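Pinoresinol-lariciresinol reductase (PDB 1QYD) catalyses the NADPH-dependent, enantioselective reduction of pinoresinol to lariciresinol and on to secoisolariciresinol in plant lignan biosynthesis. Local coordinates at residues I25-P30 against V200-I205; D65-L70 against V100-E105; H126-G131 against F276-L281; R143-A148 against Y152-S157; Q234-E237 against E241-L244. All blocks are in the same frame, centred on the assembly; numbering follows the deposited sequence.

Contacts 1, 2 and 4 lie in the nucleotide-binding part of this NmrA-type reductase. Contact 4 touches both others: V155 CG1 packs on T204 CG2 of contact 1 at 3.4 Å, and A148 CB on K104 CD of contact 2 at 3.6 Å. Its Y154 side chain is about 4 Å from that of R142, inferred to bind NADP(+), and about 8 Å from that of K138, the inferred proton acceptor. In contact 3 the L128 side chain is about 8 Å from that of H271, the inferred substrate-binding residue. Contact 5 is remote from these sites, its centre about 51 Å from that of contact 2 and 28 Å from that of contact 3.

Contact 1 of 5, residues I25-P30 against V200-I205; sequences ISLGHP and VGTYTI
One face of the H29 imidazole rests against I205, whose CG2 methyl lies 3.9 Å from the ring centroid and 21° off the ring normal, a CH-pi contact shifted toward the rim near CE1. The edge of the ring is turned to its own chain: the carbonyl carbon of L27 lies in the ring plane, and ND1 gives L27 O a weak, bent hydrogen bond of 3.1 Å that helps to fix the ring's rotation. The same methyl is shared with L27, for I205 CG2 also meets L27 CD1 at 3.4 Å. It reaches both because it stands anti to the I205 backbone N. L27 CD1 further rests on the backbone at T202 O, 3.8 Å away, and the T202 hydroxyl is bonded to D198 O within its own helix. H29 and L27 come together here because helix 17-26 ends in a Schellman motif, with G28 at positive phi, G28 N bonded to I25 O and H29 N to S24 O. Helix 197-207 thus packs on the C-terminal end of the helix of the first beta-alpha-beta crossover of the Rossmann-type fold, between strands 7-10 and 31-34.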
# COMPACT_ATOMS: atom_id res chain seq x y z
N ILE A 25 27.32 -8.52 -16.31
CA ILE A 25 28.07 -8.34 -17.54
C ILE A 25 29.55 -8.47 -17.18
O ILE A 25 30.12 -9.47 -17.59
CB ILE A 25 27.60 -6.96 -18.14
CG1 ILE A 25 26.09 -7.01 -18.42
CG2 ILE A 25 28.23 -6.70 -19.49
CD1 ILE A 25 25.45 -5.73 -19.04
N SER A 26 30.17 -7.67 -16.31
CA SER A 26 31.59 -7.82 -15.98
C SER A 26 32.08 -9.12 -15.31
O SER A 26 33.29 -9.38 -15.34
CB SER A 26 32.06 -6.64 -15.10
OG SER A 26 31.25 -6.39 -13.96
N LEU A 27 31.22 -9.97 -14.71
CA LEU A 27 31.65 -11.24 -14.14
C LEU A 27 31.26 -12.40 -15.04
O LEU A 27 31.07 -13.52 -14.57
CB LEU A 27 31.04 -11.50 -12.77
CG LEU A 27 31.56 -10.70 -11.63
CD1 LEU A 27 30.72 -10.98 -10.40
CD2 LEU A 27 33.03 -11.03 -11.43
N GLY A 28 31.12 -12.13 -16.35
CA GLY A 28 30.89 -13.16 -17.34
C GLY A 28 29.46 -13.63 -17.58
O GLY A 28 29.30 -14.49 -18.44
N HIS A 29 28.39 -13.15 -16.94
CA HIS A 29 27.04 -13.61 -17.21
C HIS A 29 26.40 -13.00 -18.45
O HIS A 29 26.38 -11.78 -18.58
CB HIS A 29 26.18 -13.32 -16.01
CG HIS A 29 26.77 -14.11 -14.87
ND1 HIS A 29 28.00 -14.01 -14.46
CD2 HIS A 29 26.15 -15.08 -14.16
CE1 HIS A 29 28.15 -14.92 -13.52
NE2 HIS A 29 27.03 -15.57 -13.34
N PRO A 30 25.89 -13.81 -19.41
CA PRO A 30 24.91 -13.36 -20.41
C PRO A 30 23.68 -12.78 -19.71
O PRO A 30 22.89 -13.48 -19.07
CB PRO A 30 24.61 -14.60 -21.28
CG PRO A 30 25.30 -15.75 -20.57
CD PRO A 30 26.47 -15.08 -19.85
N VAL A 200 27.90 -4.71 -3.35
CA VAL A 200 26.60 -5.42 -3.30
C VAL A 200 26.21 -6.14 -4.62
O VAL A 200 25.65 -7.23 -4.62
CB VAL A 200 25.50 -4.40 -2.93
CG1 VAL A 200 24.12 -5.05 -2.89
CG2 VAL A 200 25.84 -3.80 -1.58
N GLY A 201 26.49 -5.56 -5.78
CA GLY A 201 26.23 -6.16 -7.05
C GLY A 201 27.20 -7.28 -7.24
O GLY A 201 26.75 -8.37 -7.54
N THR A 202 28.49 -7.06 -7.03
CA THR A 202 29.54 -8.07 -7.19
C THR A 202 29.26 -9.31 -6.34
O THR A 202 29.39 -10.43 -6.83
CB THR A 202 30.91 -7.53 -6.81
OG1 THR A 202 31.23 -6.41 -7.64
CG2 THR A 202 31.98 -8.59 -6.98
N TYR A 203 28.86 -9.12 -5.07
CA TYR A 203 28.56 -10.23 -4.19
C TYR A 203 27.25 -10.93 -4.54
O TYR A 203 27.09 -12.09 -4.14
CB TYR A 203 28.50 -9.75 -2.73
CG TYR A 203 29.86 -9.54 -2.09
CD1 TYR A 203 30.13 -8.34 -1.41
CD2 TYR A 203 30.84 -10.52 -2.21
CE1 TYR A 203 31.39 -8.11 -0.87
CE2 TYR A 203 32.09 -10.30 -1.67
CZ TYR A 203 32.36 -9.10 -1.01
OH TYR A 203 33.63 -8.90 -0.53
N THR A 204 26.27 -10.27 -5.21
CA THR A 204 25.06 -10.99 -5.56
C THR A 204 25.30 -11.79 -6.83
O THR A 204 24.69 -12.85 -6.93
CB THR A 204 23.80 -10.11 -5.80
OG1 THR A 204 24.09 -9.23 -6.85
CG2 THR A 204 23.41 -9.28 -4.63
N ILE A 205 26.17 -11.39 -7.78
CA ILE A 205 26.37 -12.25 -8.94
C ILE A 205 27.28 -13.44 -8.63
O ILE A 205 27.28 -14.45 -9.34
CB ILE A 205 26.87 -11.35 -10.11
CG1 ILE A 205 25.64 -10.80 -10.76
CG2 ILE A 205 27.56 -12.08 -11.23
CD1 ILE A 205 24.97 -9.68 -9.95

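Contact 2 of 5, residues D65-L70 against V100-E105; sequences DDHQRL and VEAIKE
H67 and L70, in the first turn of helix 67-74, meet A102 and E105 of helix 96-105, so that two helices of the Rossmann-type domain are packed side by side. The inner part is apolar: L70 CD2 lies 3.7 Å from A102 CB, and the small alanine lets the backbones come close, with the CA atoms of H67 and A102 6.3 Å apart. Farther out, the H67 ring passes A102 and meets the end of E105, where NE2 is 3.0 Å from OE2 and 3.3 Å from OE1. The two side chains cross at about a right angle, ring and carboxylate planes 68° apart, with OE1 at the ring edge in its plane. H67 extends with CG anti to the backbone N (chi1 171°), which carries the imidazole to the other helix, and a bend at chi2 of E105 (141°) turns its carboxylate to the ring. The carboxylate would probably stabilise a protonated imidazole. With an alanine in place of H67, the E105 carboxylate would probably lose its imidazole neighbour and a gap would open beside A102. D66 is the N-cap of helix 67-74, with a weak bond from R69 N, and forms a long, weak ion pair with K259 of the second subunit. The pairing is that of neighbouring helices in a Rossmann-type fold, the first leading into strand 79-82 and the second into strand 111-113.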
# COMPACT_ATOMS: atom_id res chain seq x y z
N ASP A 65 2.57 -8.09 -16.01
CA ASP A 65 1.18 -8.52 -16.14
C ASP A 65 0.94 -9.55 -17.21
O ASP A 65 -0.01 -10.33 -17.12
CB ASP A 65 0.32 -7.30 -16.41
CG ASP A 65 -0.09 -6.55 -15.15
OD1 ASP A 65 -1.28 -6.21 -15.05
OD2 ASP A 65 0.77 -6.32 -14.29
N ASP A 66 1.80 -9.54 -18.24
CA ASP A 66 1.71 -10.53 -19.29
C ASP A 66 2.40 -11.82 -18.84
O ASP A 66 3.58 -12.07 -19.11
CB ASP A 66 2.38 -10.00 -20.54
CG ASP A 66 1.67 -10.59 -21.74
OD1 ASP A 66 2.22 -11.49 -22.39
OD2 ASP A 66 0.55 -10.15 -22.00
N HIS A 67 1.62 -12.63 -18.13
CA HIS A 67 2.09 -13.89 -17.55
C HIS A 67 2.73 -14.85 -18.55
O HIS A 67 3.79 -15.43 -18.27
CB HIS A 67 0.90 -14.56 -16.85
CG HIS A 67 1.11 -15.98 -16.37
ND1 HIS A 67 2.26 -16.58 -16.06
CD2 HIS A 67 0.10 -16.89 -16.20
CE1 HIS A 67 1.96 -17.80 -15.71
NE2 HIS A 67 0.66 -17.99 -15.80
N GLN A 68 2.09 -14.99 -19.71
CA GLN A 68 2.63 -15.87 -20.73
C GLN A 68 3.93 -15.38 -21.32
O GLN A 68 4.74 -16.23 -21.67
CB GLN A 68 1.61 -16.09 -21.85
CG GLN A 68 1.07 -14.86 -22.59
CD GLN A 68 -0.20 -14.25 -22.01
OE1 GLN A 68 -0.41 -14.20 -20.79
NE2 GLN A 68 -1.05 -13.78 -22.93
N ARG A 69 4.21 -14.06 -21.45
CA ARG A 69 5.49 -13.65 -21.99
C ARG A 69 6.58 -13.74 -20.95
O ARG A 69 7.76 -14.01 -21.25
CB ARG A 69 5.41 -12.24 -22.51
CG ARG A 69 6.66 -11.75 -23.23
CD ARG A 69 6.25 -10.73 -24.28
NE ARG A 69 5.32 -9.75 -23.73
CZ ARG A 69 4.85 -8.68 -24.38
NH1 ARG A 69 5.21 -8.41 -25.64
NH2 ARG A 69 3.96 -7.90 -23.73
N LEU A 70 6.15 -13.56 -19.69
CA LEU A 70 7.04 -13.65 -18.57
C LEU A 70 7.58 -15.06 -18.53
O LEU A 70 8.80 -15.21 -18.59
CB LEU A 70 6.21 -13.30 -17.39
CG LEU A 70 6.86 -12.71 -16.18
CD1 LEU A 70 7.73 -11.53 -16.55
CD2 LEU A 70 5.74 -12.30 -15.23
N VAL A 100 6.68 -14.66 -9.14
CA VAL A 100 6.82 -15.94 -8.41
C VAL A 100 5.88 -17.03 -8.97
O VAL A 100 6.20 -18.21 -9.07
CB VAL A 100 6.54 -15.71 -6.90
CG1 VAL A 100 6.64 -17.03 -6.13
CG2 VAL A 100 7.56 -14.75 -6.32
N GLU A 101 4.68 -16.54 -9.30
CA GLU A 101 3.65 -17.25 -10.02
C GLU A 101 4.22 -17.64 -11.38
O GLU A 101 4.03 -18.77 -11.81
CB GLU A 101 2.43 -16.33 -10.21
CG GLU A 101 1.31 -16.33 -9.17
CD GLU A 101 1.50 -15.79 -7.73
OE1 GLU A 101 2.52 -16.09 -7.07
OE2 GLU A 101 0.60 -15.08 -7.26
N ALA A 102 4.94 -16.76 -12.10
CA ALA A 102 5.56 -17.08 -13.37
C ALA A 102 6.78 -18.00 -13.29
O ALA A 102 7.14 -18.67 -14.25
CB ALA A 102 5.98 -15.81 -14.06
N ILE A 103 7.45 -18.04 -12.15
CA ILE A 103 8.60 -18.89 -11.90
C ILE A 103 8.13 -20.29 -11.51
O ILE A 103 8.78 -21.27 -11.89
CB ILE A 103 9.48 -18.21 -10.76
CG1 ILE A 103 10.25 -17.08 -11.40
CG2 ILE A 103 10.51 -19.14 -10.13
CD1 ILE A 103 10.92 -16.15 -10.40
N LYS A 104 7.05 -20.40 -10.71
CA LYS A 104 6.47 -21.66 -10.29
C LYS A 104 6.04 -22.49 -11.49
O LYS A 104 6.40 -23.65 -11.66
CB LYS A 104 5.31 -21.32 -9.37
CG LYS A 104 4.38 -22.42 -8.91
CD LYS A 104 5.07 -23.59 -8.20
CE LYS A 104 4.05 -24.53 -7.53
NZ LYS A 104 4.69 -25.52 -6.68
N GLU A 105 5.34 -21.81 -12.38
CA GLU A 105 4.83 -22.37 -13.62
C GLU A 105 5.93 -22.91 -14.51
O GLU A 105 5.83 -24.06 -14.93
CB GLU A 105 4.08 -21.33 -14.40
CG GLU A 105 3.14 -21.93 -15.43
CD GLU A 105 1.83 -21.17 -15.51
OE1 GLU A 105 1.18 -21.02 -14.47
OE2 GLU A 105 1.46 -20.74 -16.61

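Contact 3 of 5, residues H126-G131 against F276-L281; sequences HALQPG and FFRGDL
D280 takes a hydrogen bond from H126, NE2 to OD1 at 3.0 Å, weak because the angle at the hydrogen is only 124°. OD2 of D280 lies nearly as close, 3.2 Å from H126 NE2, so the imidazole edge faces the whole carboxylate, with CG of D280 in the ring plane and the two planes 65° apart. The side chains arrive from opposite directions. H126 CG is held between the backbone N and the carbonyl carbon (chi1 43°), which directs the ring toward the 276-281 loop. Beside this pair L128 and R278 cross at about a right angle, and CD1 of the leucine comes to 3.2 Å from NH2 of the arginine. That guanidinium is held by Y273 O through NH2, and F277 CB lies over one of its faces. L128 also packs on Q274 and L255. Exchanging D280 for an alanine would probably leave the H126 ring without its acceptor and freer to turn. E125 brings a second carboxylate close to D280 OD1; the two acids would probably favour a protonated H126 that eases their repulsion, partly offset by R278, whose NE is 6.5 Å from H126 NE2.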
# COMPACT_ATOMS: atom_id res chain seq x y z
N HIS A 126 10.06 -6.30 14.34
CA HIS A 126 9.37 -5.91 15.59
C HIS A 126 9.16 -4.40 15.60
O HIS A 126 8.79 -3.80 16.61
CB HIS A 126 10.29 -6.29 16.75
CG HIS A 126 11.74 -5.91 16.39
ND1 HIS A 126 12.60 -6.69 15.76
CD2 HIS A 126 12.35 -4.68 16.52
CE1 HIS A 126 13.67 -6.00 15.49
NE2 HIS A 126 13.52 -4.78 15.95
N ALA A 127 9.54 -3.84 14.45
CA ALA A 127 9.65 -2.46 14.05
C ALA A 127 8.49 -1.54 14.27
O ALA A 127 7.31 -1.92 14.21
CB ALA A 127 9.99 -2.44 12.59
N LEU A 128 8.90 -0.29 14.51
CA LEU A 128 8.00 0.83 14.70
C LEU A 128 7.33 1.04 13.34
O LEU A 128 7.97 0.87 12.29
CB LEU A 128 8.76 2.12 15.07
CG LEU A 128 9.76 2.22 16.24
CD1 LEU A 128 10.80 3.30 15.91
CD2 LEU A 128 9.02 2.49 17.55
N GLN A 129 6.05 1.38 13.33
CA GLN A 129 5.27 1.64 12.12
C GLN A 129 5.59 3.07 11.62
O GLN A 129 6.19 3.81 12.42
CB GLN A 129 3.77 1.46 12.46
CG GLN A 129 3.33 0.25 13.33
CD GLN A 129 3.83 0.22 14.79
OE1 GLN A 129 3.66 1.17 15.58
NE2 GLN A 129 4.50 -0.86 15.20
N PRO A 130 5.28 3.58 10.38
CA PRO A 130 4.63 2.93 9.23
C PRO A 130 5.51 2.00 8.43
O PRO A 130 5.01 0.97 7.98
CB PRO A 130 4.15 4.04 8.34
CG PRO A 130 4.25 5.28 9.17
CD PRO A 130 5.47 4.98 10.01
N GLY A 131 6.79 2.42 8.28
CA GLY A 131 7.89 1.75 7.58
C GLY A 131 8.20 0.31 7.98
O GLY A 131 9.23 -0.26 7.62
N PHE A 276 20.02 2.78 13.89
CA PHE A 276 20.82 3.44 14.93
C PHE A 276 20.06 3.68 16.25
O PHE A 276 19.98 4.84 16.69
CB PHE A 276 21.38 4.81 14.39
CG PHE A 276 22.01 4.88 13.00
CD1 PHE A 276 23.30 4.41 12.78
CD2 PHE A 276 21.28 5.41 11.92
CE1 PHE A 276 23.86 4.48 11.50
CE2 PHE A 276 21.84 5.48 10.64
CZ PHE A 276 23.14 5.02 10.43
N PHE A 277 19.47 2.64 16.88
CA PHE A 277 18.80 2.68 18.19
C PHE A 277 18.48 1.31 18.76
O PHE A 277 18.73 1.08 19.95
CB PHE A 277 17.46 3.38 18.20
CG PHE A 277 17.51 4.88 18.37
CD1 PHE A 277 16.99 5.70 17.36
CD2 PHE A 277 18.09 5.43 19.52
CE1 PHE A 277 17.06 7.08 17.49
CE2 PHE A 277 18.15 6.82 19.64
CZ PHE A 277 17.64 7.64 18.63
N ARG A 278 17.80 0.45 17.96
CA ARG A 278 17.48 -0.93 18.29
C ARG A 278 18.50 -1.83 17.59
O ARG A 278 18.56 -3.05 17.81
CB ARG A 278 16.05 -1.33 17.83
CG ARG A 278 14.90 -1.26 18.86
CD ARG A 278 14.62 0.14 19.48
NE ARG A 278 14.34 1.17 18.47
CZ ARG A 278 13.67 2.32 18.66
NH1 ARG A 278 13.15 2.70 19.83
NH2 ARG A 278 13.53 3.12 17.59
N GLY A 279 19.32 -1.22 16.73
CA GLY A 279 20.47 -1.86 16.11
C GLY A 279 20.27 -3.10 15.26
O GLY A 279 21.17 -3.93 15.25
N ASP A 280 19.17 -3.22 14.50
CA ASP A 280 18.92 -4.35 13.61
C ASP A 280 19.89 -4.62 12.44
O ASP A 280 19.51 -5.31 11.48
CB ASP A 280 17.51 -4.24 13.04
CG ASP A 280 16.43 -4.27 14.09
OD1 ASP A 280 15.43 -3.54 13.93
OD2 ASP A 280 16.57 -5.03 15.04
N LEU A 281 21.13 -4.15 12.45
CA LEU A 281 22.03 -4.51 11.37
C LEU A 281 23.05 -5.58 11.75
O LEU A 281 23.42 -6.46 10.96
CB LEU A 281 22.72 -3.22 10.88
CG LEU A 281 21.99 -2.57 9.69
CD1 LEU A 281 20.79 -1.83 10.15
CD2 LEU A 281 22.84 -1.54 9.03

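Contact 4 of 5, residues R143-A148 against Y152-S157; sequences RAIEAA and YTYVSS
The polar part joins E146 to Y154: the tyrosine OH donates to E146 OE1 at 3.0 Å, meeting it on the anti side, 22° out of the carboxylate plane. E146 is bent at chi2 (137°), which brings OE1 to Y154 while OE2 faces back to its own helix. There R143 NH1 lies 2.8 Å from OE2 in a salt bridge of charges only, the oxygen being well out of the guanidinium plane. R143 has a second anionic partner in D122, and the Y154 ring itself takes part in a cation-pi contact with R142.

The apolar part is centred on I145. Its CG2 comes to 3.4 Å from Y152 CD1 and 3.7 Å from Y154 OH, while CD1 lies at the Y154 ring edge, 4.2 Å from CE2. I145 also packs on F112 and P114.

Aromatic contacts join the two sets. The hydroxyl oxygen of Y154 sits 3.6 Å above one face of the Y152 ring, toward its rim. E146 CG approaches the hydroxyl end of the same ring obliquely, 3.3 Å from Y152 CZ. Together these side chains fix the C-terminal end of helix 133-147, which bears the inferred proton acceptor K138, against strand 154-156, which runs parallel to strand 217-219. This is the helix-to-strand return of a Rossmann-type alpha/beta fold, helix 133-147 leading through a short loop into strand 154-156.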
# COMPACT_ATOMS: atom_id res chain seq x y z
N ARG A 143 7.71 -15.69 1.80
CA ARG A 143 6.92 -16.86 2.18
C ARG A 143 6.22 -17.58 1.04
O ARG A 143 5.87 -18.74 1.20
CB ARG A 143 5.89 -16.44 3.21
CG ARG A 143 6.15 -17.11 4.53
CD ARG A 143 6.71 -16.17 5.58
NE ARG A 143 7.98 -15.58 5.19
CZ ARG A 143 9.15 -16.24 5.26
NH1 ARG A 143 9.22 -17.49 5.71
NH2 ARG A 143 10.27 -15.67 4.77
N ALA A 144 5.96 -16.87 -0.09
CA ALA A 144 5.37 -17.38 -1.34
C ALA A 144 6.40 -18.04 -2.24
O ALA A 144 6.08 -18.94 -3.00
CB ALA A 144 4.76 -16.27 -2.15
N ILE A 145 7.65 -17.60 -2.20
CA ILE A 145 8.77 -18.20 -2.90
C ILE A 145 8.91 -19.58 -2.31
O ILE A 145 8.68 -20.53 -3.04
CB ILE A 145 10.04 -17.35 -2.68
CG1 ILE A 145 10.03 -16.28 -3.72
CG2 ILE A 145 11.35 -18.14 -2.78
CD1 ILE A 145 11.26 -15.41 -3.51
N GLU A 146 9.23 -19.72 -1.01
CA GLU A 146 9.42 -20.99 -0.32
C GLU A 146 8.23 -21.93 -0.39
O GLU A 146 8.46 -23.13 -0.39
CB GLU A 146 9.70 -20.81 1.15
CG GLU A 146 10.72 -19.75 1.50
CD GLU A 146 10.36 -18.86 2.67
OE1 GLU A 146 11.01 -17.84 2.82
OE2 GLU A 146 9.42 -19.14 3.42
N ALA A 147 6.99 -21.43 -0.44
CA ALA A 147 5.79 -22.25 -0.59
C ALA A 147 5.84 -23.09 -1.85
O ALA A 147 5.76 -24.33 -1.83
CB ALA A 147 4.57 -21.38 -0.66
N ALA A 148 6.05 -22.36 -2.96
CA ALA A 148 6.22 -22.89 -4.31
C ALA A 148 7.60 -23.53 -4.58
O ALA A 148 7.93 -23.91 -5.72
CB ALA A 148 5.97 -21.73 -5.27
N TYR A 152 16.12 -20.12 -3.65
CA TYR A 152 16.43 -18.74 -3.23
C TYR A 152 17.74 -18.41 -2.51
O TYR A 152 18.48 -19.23 -1.96
CB TYR A 152 15.30 -18.16 -2.32
CG TYR A 152 14.76 -19.09 -1.24
CD1 TYR A 152 13.85 -20.08 -1.63
CD2 TYR A 152 15.14 -19.00 0.10
CE1 TYR A 152 13.31 -20.97 -0.70
CE2 TYR A 152 14.60 -19.89 1.05
CZ TYR A 152 13.69 -20.88 0.64
OH TYR A 152 13.14 -21.81 1.53
N THR A 153 18.06 -17.12 -2.57
CA THR A 153 19.18 -16.55 -1.83
C THR A 153 18.63 -15.20 -1.50
O THR A 153 18.22 -14.48 -2.40
CB THR A 153 20.42 -16.36 -2.66
OG1 THR A 153 20.73 -17.60 -3.27
CG2 THR A 153 21.56 -15.88 -1.80
N TYR A 154 18.53 -14.90 -0.20
CA TYR A 154 18.06 -13.57 0.18
C TYR A 154 19.27 -12.72 0.51
O TYR A 154 20.01 -12.96 1.45
CB TYR A 154 17.14 -13.69 1.38
CG TYR A 154 15.90 -14.52 1.10
CD1 TYR A 154 15.49 -15.47 2.01
CD2 TYR A 154 15.16 -14.32 -0.06
CE1 TYR A 154 14.33 -16.21 1.79
CE2 TYR A 154 14.01 -15.07 -0.30
CZ TYR A 154 13.59 -16.01 0.64
OH TYR A 154 12.42 -16.70 0.44
N VAL A 155 19.54 -11.76 -0.37
CA VAL A 155 20.71 -10.90 -0.25
C VAL A 155 20.41 -9.71 0.63
O VAL A 155 19.99 -8.68 0.13
CB VAL A 155 21.18 -10.42 -1.63
CG1 VAL A 155 22.28 -11.32 -2.14
CG2 VAL A 155 20.01 -10.46 -2.63
N SER A 156 20.56 -9.92 1.96
CA SER A 156 20.45 -8.88 3.00
C SER A 156 21.83 -8.25 3.05
O SER A 156 22.82 -8.88 3.42
CB SER A 156 20.14 -9.52 4.31
OG SER A 156 19.74 -8.45 5.13
N SER A 157 21.90 -7.01 2.59
CA SER A 157 23.16 -6.37 2.29
C SER A 157 23.46 -5.07 3.03
O SER A 157 24.52 -4.47 2.89
CB SER A 157 23.14 -6.18 0.79
OG SER A 157 22.11 -5.26 0.43

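Contact 5 of 5, residues Q234-E237 against E241-L244; sequences QIWE and EQNL
W236 and L244 form the tight, buried part: CD2 of the leucine lies at the indole edge, in its plane, 3.4 Å from CE3, and CD1 is 3.5 Å from CZ3. The side chains cross at about a right angle, and the leucine meets the six-membered end of the indole. Next to them E237 runs extended beyond CG alongside the departing chain. Its CG is 3.0 Å from Q242 O, and its OE1 accepts a weak bond of 3.4 Å from L244 N. The same OE1 has its strongest partner in K246, through a salt bridge. E237 O accepts E241 N at 3.0 Å and, weakly, Q242 N. A looser flank follows: Q242, partly exposed and also packed on R179, brings NE2 no nearer than 4.3 Å to W236 CH2. Looser still is the solvent side. N243 is exposed, its OD1 no nearer than 4.1 Å to E237 OE2, and the CB of exposed E241 is directed away from residues 234-237. The contact turns the end of helix 229-241 toward strand 245-246, with W236 packed inward on L168, P177 and V313, and I235 of the same helix against helix 305-309.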
# COMPACT_ATOMS: atom_id res chain seq x y z
N GLN A 234 33.60 10.09 12.07
CA GLN A 234 35.02 10.20 12.34
C GLN A 234 35.99 9.97 11.21
O GLN A 234 37.10 10.51 11.27
CB GLN A 234 35.40 9.27 13.45
CG GLN A 234 35.13 9.90 14.80
CD GLN A 234 35.44 8.95 15.94
OE1 GLN A 234 34.71 8.90 16.93
NE2 GLN A 234 36.51 8.16 15.82
N ILE A 235 35.58 9.18 10.20
CA ILE A 235 36.36 9.01 8.98
C ILE A 235 36.22 10.29 8.16
O ILE A 235 37.15 10.66 7.45
CB ILE A 235 35.83 7.78 8.21
CG1 ILE A 235 36.09 6.50 9.02
CG2 ILE A 235 36.48 7.70 6.83
CD1 ILE A 235 35.27 5.24 8.65
N TRP A 236 35.07 10.99 8.25
CA TRP A 236 34.90 12.24 7.53
C TRP A 236 35.80 13.28 8.17
O TRP A 236 36.57 13.95 7.49
CB TRP A 236 33.46 12.84 7.57
CG TRP A 236 33.30 13.95 6.51
CD1 TRP A 236 33.81 13.79 5.24
CD2 TRP A 236 32.69 15.17 6.63
NE1 TRP A 236 33.55 14.88 4.57
CE2 TRP A 236 32.89 15.72 5.36
CE3 TRP A 236 32.03 15.92 7.59
CZ2 TRP A 236 32.43 17.00 5.02
CZ3 TRP A 236 31.57 17.20 7.26
CH2 TRP A 236 31.76 17.75 5.99
N GLU A 237 35.72 13.35 9.50
CA GLU A 237 36.53 14.26 10.28
C GLU A 237 37.97 14.03 9.91
O GLU A 237 38.57 14.97 9.37
CB GLU A 237 36.32 14.01 11.76
CG GLU A 237 35.14 14.85 12.20
CD GLU A 237 34.54 14.58 13.56
OE1 GLU A 237 33.46 15.10 13.75
OE2 GLU A 237 35.10 13.87 14.41
N GLU A 241 39.47 16.97 7.36
CA GLU A 241 40.33 17.56 8.37
C GLU A 241 39.55 18.66 9.05
O GLU A 241 39.92 19.83 9.06
CB GLU A 241 41.61 18.14 7.74
CG GLU A 241 42.48 17.11 7.06
CD GLU A 241 43.69 17.76 6.43
OE1 GLU A 241 44.77 17.63 6.99
OE2 GLU A 241 43.54 18.41 5.39
N GLN A 242 38.39 18.27 9.57
CA GLN A 242 37.58 19.20 10.32
C GLN A 242 36.73 18.47 11.32
O GLN A 242 36.23 17.38 11.06
CB GLN A 242 36.68 20.04 9.38
CG GLN A 242 35.62 19.35 8.54
CD GLN A 242 35.01 20.29 7.52
OE1 GLN A 242 35.52 20.47 6.41
NE2 GLN A 242 33.89 20.92 7.90
N ASN A 243 36.64 19.06 12.50
CA ASN A 243 35.82 18.53 13.56
C ASN A 243 34.48 19.28 13.63
O ASN A 243 34.38 20.49 13.87
CB ASN A 243 36.57 18.63 14.89
CG ASN A 243 35.96 17.84 16.05
OD1 ASN A 243 36.63 16.95 16.58
ND2 ASN A 243 34.73 18.09 16.50
N LEU A 244 33.44 18.49 13.41
CA LEU A 244 32.07 18.92 13.47
C LEU A 244 31.53 19.07 14.90
O LEU A 244 32.08 18.61 15.91
CB LEU A 244 31.27 17.92 12.68
CG LEU A 244 31.11 17.96 11.16
CD1 LEU A 244 32.27 18.56 10.41
CD2 LEU A 244 30.90 16.51 10.75